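Local coordinates for arginase (Trypanosoma brucei brucei, PDB 4RHJ), which is of unknown function: it has the arginase-deacetylase fold but evolved without the binuclear manganese cluster, at residues L61-L66 with C101-D106; I284-Y289 with S309-E314. All blocks are in the same frame, centred on the assembly; numbering follows the deposited sequence.

Contact 1: residues L61-L66 with C101-D106; sequences LLDFFL and CGQMLD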
loop_
_atom_site.group_PDB
_atom_site.type_symbol
_atom_site.label_atom_id
_atom_site.label_comp_id
_atom_site.label_asym_id
_atom_site.label_seq_id
_atom_site.Cartn_x
_atom_site.Cartn_y
_atom_site.Cartn_z
ATOM N N LEU A 61 -5.850 1.622 20.544
ATOM C CA LEU A 61 -4.568 1.000 20.168
ATOM C C LEU A 61 -3.889 0.048 21.159
ATOM O O LEU A 61 -3.589 -1.094 20.813
ATOM C CB LEU A 61 -3.567 2.085 19.761
ATOM C CG LEU A 61 -2.368 1.604 18.946
ATOM C CD1 LEU A 61 -2.807 1.201 17.549
ATOM C CD2 LEU A 61 -1.290 2.675 18.889
ATOM N N LEU A 62 -3.652 0.507 22.382
ATOM C CA LEU A 62 -3.186 -0.361 23.426
ATOM C C LEU A 62 -4.193 -1.478 23.470
ATOM O O LEU A 62 -3.881 -2.593 23.074
ATOM C CB LEU A 62 -3.067 0.393 24.767
ATOM C CG LEU A 62 -3.091 -0.386 26.090
ATOM C CD1 LEU A 62 -1.762 -0.304 26.817
ATOM C CD2 LEU A 62 -4.222 0.093 26.989
ATOM N N ASP A 63 -5.422 -1.151 23.874
ATOM C CA ASP A 63 -6.528 -2.102 23.954
ATOM C C ASP A 63 -6.735 -2.898 22.651
ATOM O O ASP A 63 -7.154 -4.047 22.685
ATOM C CB ASP A 63 -7.820 -1.361 24.327
ATOM C CG ASP A 63 -7.571 -0.131 25.196
ATOM O OD1 ASP A 63 -7.337 -0.300 26.408
ATOM O OD2 ASP A 63 -7.632 1.002 24.670
ATOM N N PHE A 64 -6.436 -2.266 21.514
ATOM C CA PHE A 64 -6.484 -2.910 20.208
ATOM C C PHE A 64 -5.343 -3.926 20.052
ATOM O O PHE A 64 -5.526 -4.981 19.465
ATOM C CB PHE A 64 -6.425 -1.854 19.107
ATOM C CG PHE A 64 -6.732 -2.380 17.741
ATOM C CD1 PHE A 64 -8.042 -2.585 17.342
ATOM C CD2 PHE A 64 -5.723 -2.643 16.845
ATOM C CE1 PHE A 64 -8.337 -3.056 16.074
ATOM C CE2 PHE A 64 -6.011 -3.118 15.565
ATOM C CZ PHE A 64 -7.325 -3.323 15.182
ATOM N N PHE A 65 -4.180 -3.608 20.607
ATOM C CA PHE A 65 -3.037 -4.520 20.607
ATOM C C PHE A 65 -3.269 -5.727 21.510
ATOM O O PHE A 65 -2.759 -6.820 21.262
ATOM C CB PHE A 65 -1.770 -3.799 21.061
ATOM C CG PHE A 65 -0.588 -4.705 21.225
ATOM C CD1 PHE A 65 0.108 -5.164 20.117
ATOM C CD2 PHE A 65 -0.171 -5.111 22.476
ATOM C CE1 PHE A 65 1.195 -6.001 20.260
ATOM C CE2 PHE A 65 0.923 -5.950 22.624
ATOM C CZ PHE A 65 1.603 -6.389 21.518
ATOM N N LEU A 66 -4.037 -5.524 22.570
ATOM C CA LEU A 66 -4.289 -6.599 23.512
ATOM C C LEU A 66 -5.300 -7.586 22.953
ATOM O O LEU A 66 -5.323 -8.745 23.360
ATOM C CB LEU A 66 -4.761 -6.038 24.848
ATOM C CG LEU A 66 -3.794 -5.064 25.533
ATOM C CD1 LEU A 66 -4.380 -4.589 26.848
ATOM C CD2 LEU A 66 -2.425 -5.703 25.759
ATOM N N CYS A 101 0.604 -2.822 32.073
ATOM C CA CYS A 101 0.369 -1.788 33.075
ATOM C C CYS A 101 -0.781 -0.877 32.668
ATOM O O CYS A 101 -1.083 0.084 33.371
ATOM C CB CYS A 101 1.632 -0.951 33.317
ATOM S SG CYS A 101 3.053 -1.861 33.954
ATOM N N GLY A 102 -1.406 -1.160 31.528
ATOM C CA GLY A 102 -2.551 -0.381 31.088
ATOM C C GLY A 102 -2.282 1.079 30.742
ATOM O O GLY A 102 -1.144 1.489 30.542
ATOM N N GLN A 103 -3.348 1.873 30.685
ATOM C CA GLN A 103 -3.254 3.273 30.277
ATOM C C GLN A 103 -2.832 4.205 31.408
ATOM O O GLN A 103 -3.324 4.095 32.531
ATOM C CB GLN A 103 -4.601 3.757 29.717
ATOM C CG GLN A 103 -4.999 3.179 28.368
ATOM C CD GLN A 103 -4.176 3.734 27.226
ATOM O OE1 GLN A 103 -3.304 4.565 27.431
ATOM N NE2 GLN A 103 -4.448 3.269 26.013
ATOM N N MET A 104 -1.936 5.138 31.099
ATOM C CA MET A 104 -1.636 6.256 31.995
ATOM C C MET A 104 -2.907 6.959 32.498
ATOM O O MET A 104 -3.106 7.151 33.694
ATOM C CB MET A 104 -0.750 7.273 31.282
ATOM C CG MET A 104 0.615 6.791 30.955
ATOM S SD MET A 104 1.831 7.812 31.765
ATOM C CE MET A 104 3.170 6.657 31.902
ATOM N N LEU A 105 -3.769 7.332 31.566
ATOM C CA LEU A 105 -4.946 8.137 31.861
ATOM C C LEU A 105 -6.108 7.278 32.366
ATOM O O LEU A 105 -6.626 6.435 31.636
ATOM C CB LEU A 105 -5.352 8.913 30.601
ATOM C CG LEU A 105 -6.156 10.214 30.619
ATOM C CD1 LEU A 105 -5.569 11.192 31.593
ATOM C CD2 LEU A 105 -6.169 10.830 29.226
ATOM N N ASP A 106 -6.516 7.481 33.614
ATOM C CA ASP A 106 -7.692 6.777 34.113
ATOM C C ASP A 106 -8.963 7.319 33.472
ATOM O O ASP A 106 -9.343 8.464 33.700
ATOM C CB ASP A 106 -7.801 6.882 35.632
ATOM C CG ASP A 106 -9.041 6.182 36.178
ATOM O OD1 ASP A 106 -9.722 5.466 35.418
ATOM O OD2 ASP A 106 -9.332 6.335 37.379
#
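L62 and Q103 come at each other from opposite directions, the leucine from a short helix and the glutamine from the end of a strand. Methyl CD2 of L62 approaches obliquely from one side of the Q103 amide plane, beside the edge that runs from CG to NE2. It is 3.3 Å from Q103 NE2, a close contact, and 3.6 Å from Q103 CD. The aliphatic part of the glutamine joins in, with Q103 CG 3.5 Å from L62 CD2. From the same side of the amide plane, L62 CB comes to 3.4 Å from Q103 NE2, just beyond the nitrogen. The NE2 end of the amide is thus pressed against the leucine hydrocarbon, and its nitrogen uses no acceptor of the helix here. A bend at chi2 (-72°) turns the end of the glutamine toward the helix, so that NE2 reaches L62 CB and CD2. L62 reaches out to meet it with CG anti to the backbone N. Its other methyl, CD1, turns to the backbone of G102 and stays 4.2 Å from G102 O. D63 stands at the margin. Its OD2 is 4.1 Å from Q103 NE2, too far for a hydrogen bond, and the two planar groups are turned 48° apart.

L61 occupies the N-cap position, and its O receives the N-H of F65 within the first turn. F64 of the short helix packs on A305 and S309 of helix 303-316. The strand end is held by backbone hydrogen bonds of C101 to L48 and of G102 and M104 to G50.

The short helix lies in the connection from strand 46-50 to strand 77-81. Strand 95-103 runs between those two in the sheet, so the contact sets the connection of a parallel beta-alpha-beta crossover against the end of the strand it skips, within the arginase-deacetylase fold.

Contact 2: residues I284-Y289 with S309-E314; sequences IDVYGY and SKIIKE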
loop_
_atom_site.group_PDB
_atom_site.type_symbol
_atom_site.label_atom_id
_atom_site.label_comp_id
_atom_site.label_asym_id
_atom_site.label_seq_id
_atom_site.Cartn_x
_atom_site.Cartn_y
_atom_site.Cartn_z
ATOM N N ILE A 284 11.045 1.103 24.133
ATOM C CA ILE A 284 10.384 1.272 22.838
ATOM C C ILE A 284 9.164 2.198 22.950
ATOM O O ILE A 284 8.285 1.992 23.778
ATOM C CB ILE A 284 9.932 -0.093 22.245
ATOM C CG1 ILE A 284 11.111 -1.059 22.099
ATOM C CG2 ILE A 284 9.247 0.089 20.885
ATOM C CD1 ILE A 284 10.686 -2.450 21.778
ATOM N N ASP A 285 9.129 3.216 22.107
ATOM C CA ASP A 285 8.031 4.159 22.095
ATOM C C ASP A 285 7.393 4.149 20.737
ATOM O O ASP A 285 7.987 4.604 19.755
ATOM C CB ASP A 285 8.479 5.592 22.435
ATOM C CG ASP A 285 7.315 6.595 22.403
ATOM O OD1 ASP A 285 6.158 6.185 22.639
ATOM O OD2 ASP A 285 7.552 7.787 22.148
ATOM N N VAL A 286 6.182 3.631 20.669
ATOM C CA VAL A 286 5.497 3.648 19.395
ATOM C C VAL A 286 4.363 4.661 19.429
ATOM O O VAL A 286 3.393 4.480 20.155
ATOM C CB VAL A 286 4.971 2.267 19.023
ATOM C CG1 VAL A 286 4.670 2.228 17.545
ATOM C CG2 VAL A 286 6.017 1.214 19.359
ATOM N N TYR A 287 4.500 5.705 18.606
ATOM C CA TYR A 287 3.695 6.925 18.673
ATOM C C TYR A 287 3.271 7.438 17.301
ATOM O O TYR A 287 3.581 6.828 16.286
ATOM C CB TYR A 287 4.483 8.018 19.382
ATOM C CG TYR A 287 5.773 8.417 18.683
ATOM C CD1 TYR A 287 6.961 7.723 18.905
ATOM C CD2 TYR A 287 5.803 9.498 17.814
ATOM C CE1 TYR A 287 8.140 8.105 18.281
ATOM C CE2 TYR A 287 6.962 9.884 17.197
ATOM C CZ TYR A 287 8.134 9.189 17.420
ATOM O OH TYR A 287 9.296 9.584 16.777
ATOM N N GLY A 288 2.571 8.570 17.276
ATOM C CA GLY A 288 2.194 9.202 16.016
ATOM C C GLY A 288 0.801 8.891 15.510
ATOM O O GLY A 288 0.377 9.400 14.476
ATOM N N TYR A 289 0.084 8.062 16.259
ATOM C CA TYR A 289 -1.198 7.546 15.846
ATOM C C TYR A 289 -2.341 8.300 16.513
ATOM O O TYR A 289 -2.382 8.483 17.721
ATOM C CB TYR A 289 -1.281 6.040 16.153
ATOM C CG TYR A 289 -2.686 5.493 16.175
ATOM C CD1 TYR A 289 -3.405 5.314 14.999
ATOM C CD2 TYR A 289 -3.313 5.181 17.379
ATOM C CE1 TYR A 289 -4.705 4.828 15.030
ATOM C CE2 TYR A 289 -4.624 4.684 17.414
ATOM C CZ TYR A 289 -5.310 4.508 16.231
ATOM O OH TYR A 289 -6.601 4.017 16.247
ATOM N N SER A 309 -0.453 -2.278 15.434
ATOM C CA SER A 309 -0.627 -3.423 16.347
ATOM C C SER A 309 0.374 -4.545 16.046
ATOM O O SER A 309 0.850 -5.230 16.948
ATOM C CB SER A 309 -2.063 -3.970 16.285
ATOM O OG SER A 309 -2.358 -4.573 15.035
ATOM N N LYS A 310 0.681 -4.726 14.770
ATOM C CA LYS A 310 1.768 -5.599 14.341
ATOM C C LYS A 310 3.127 -5.054 14.765
ATOM O O LYS A 310 3.961 -5.797 15.266
ATOM C CB LYS A 310 1.737 -5.774 12.822
ATOM C CG LYS A 310 2.743 -6.785 12.259
ATOM C CD LYS A 310 2.477 -8.198 12.737
ATOM C CE LYS A 310 3.368 -9.198 11.995
ATOM N NZ LYS A 310 3.058 -10.616 12.354
ATOM N N ILE A 311 3.343 -3.757 14.577
ATOM C CA ILE A 311 4.656 -3.151 14.819
ATOM C C ILE A 311 5.073 -3.332 16.262
ATOM O O ILE A 311 6.228 -3.639 16.526
ATOM C CB ILE A 311 4.677 -1.630 14.465
ATOM C CG1 ILE A 311 4.646 -1.422 12.937
ATOM C CG2 ILE A 311 5.878 -0.926 15.090
ATOM C CD1 ILE A 311 5.727 -2.203 12.162
ATOM N N ILE A 312 4.129 -3.175 17.188
ATOM C CA ILE A 312 4.409 -3.317 18.632
ATOM C C ILE A 312 4.785 -4.756 18.996
ATOM O O ILE A 312 5.722 -4.988 19.765
ATOM C CB ILE A 312 3.191 -2.889 19.505
ATOM C CG1 ILE A 312 2.719 -1.467 19.173
ATOM C CG2 ILE A 312 3.514 -3.016 20.994
ATOM C CD1 ILE A 312 1.254 -1.203 19.512
ATOM N N LYS A 313 4.020 -5.710 18.469
ATOM C CA LYS A 313 4.307 -7.136 18.622
ATOM C C LYS A 313 5.766 -7.449 18.330
ATOM O O LYS A 313 6.500 -7.903 19.197
ATOM C CB LYS A 313 3.410 -7.981 17.702
ATOM C CG LYS A 313 3.755 -9.480 17.708
ATOM C CD LYS A 313 2.533 -10.376 17.516
ATOM C CE LYS A 313 1.854 -10.136 16.213
ATOM N NZ LYS A 313 0.785 -11.135 15.976
ATOM N N GLU A 314 6.189 -7.181 17.104
ATOM C CA GLU A 314 7.522 -7.578 16.679
ATOM C C GLU A 314 8.616 -6.666 17.247
ATOM O O GLU A 314 9.812 -6.949 17.108
ATOM C CB GLU A 314 7.573 -7.639 15.160
ATOM C CG GLU A 314 6.399 -8.432 14.548
ATOM C CD GLU A 314 6.420 -9.934 14.844
ATOM O OE1 GLU A 314 7.446 -10.454 15.311
ATOM O OE2 GLU A 314 5.404 -10.608 14.583
#
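V286 points from its strand into helix 303-316 and places one methyl against each of two consecutive isoleucines. V286 CG1 is 4.2 Å from I311 CG2. V286 CG2 is 4.3 Å from I312 CG1. The CA atoms of V286 and I312 are 7.1 Å apart, so strand and helix are close enough for short branched side chains to bridge them.

The torsions divide the work. V286 has CG1 anti to the backbone N (chi1 -162°), which aims this methyl at I311 and the other at I312. I311 offers its short branch, CG2, to the valine. Its longer branch leads away, and the side chain also packs on L269 and L270 of helix 266-274. I312 gives its CG1 methylene.

Around this first shell lie more hydrocarbon groups: V286 also rests on L308 of the same helix and on I243 of strand 239-244. The valine backbone is fixed by hydrogen bonding to S139. Side chains of D285 and Y287 alternate to the other face of the sheet. There the Y287 side chain touches D244, a residue seen to bind manganese in another structure of this protein, though no metal is bound here.

All three touching residues are buried, and all three are aliphatic. Neither of the two closest approaches is tight; both are ordinary van der Waals distances. No polar group of these side chains needs a partner. The contact is purely apolar, so it rests on dispersion and on the burial of hydrocarbon away from water.

In the fold
From the N terminus, strand 46-50 leads into helix 62-66. Contact 1 then closes a loop of 34 residues that holds strand 77-81 and most of strand 95-103. The chain then adds strand 136-140 and the strands on the far side of 281-287, and contact 2 opens at strand 281-287. It closes a shorter loop of 19 residues, which holds the start of helix 303-316, by bringing that helix against the strand. The two follow in series and neither nest nor cross. They meet in space: F65 CD1 is 3.3 Å from S309 O, and L61 touches Y289. The early helix thus sits between the strand end of contact 1 and the last helix.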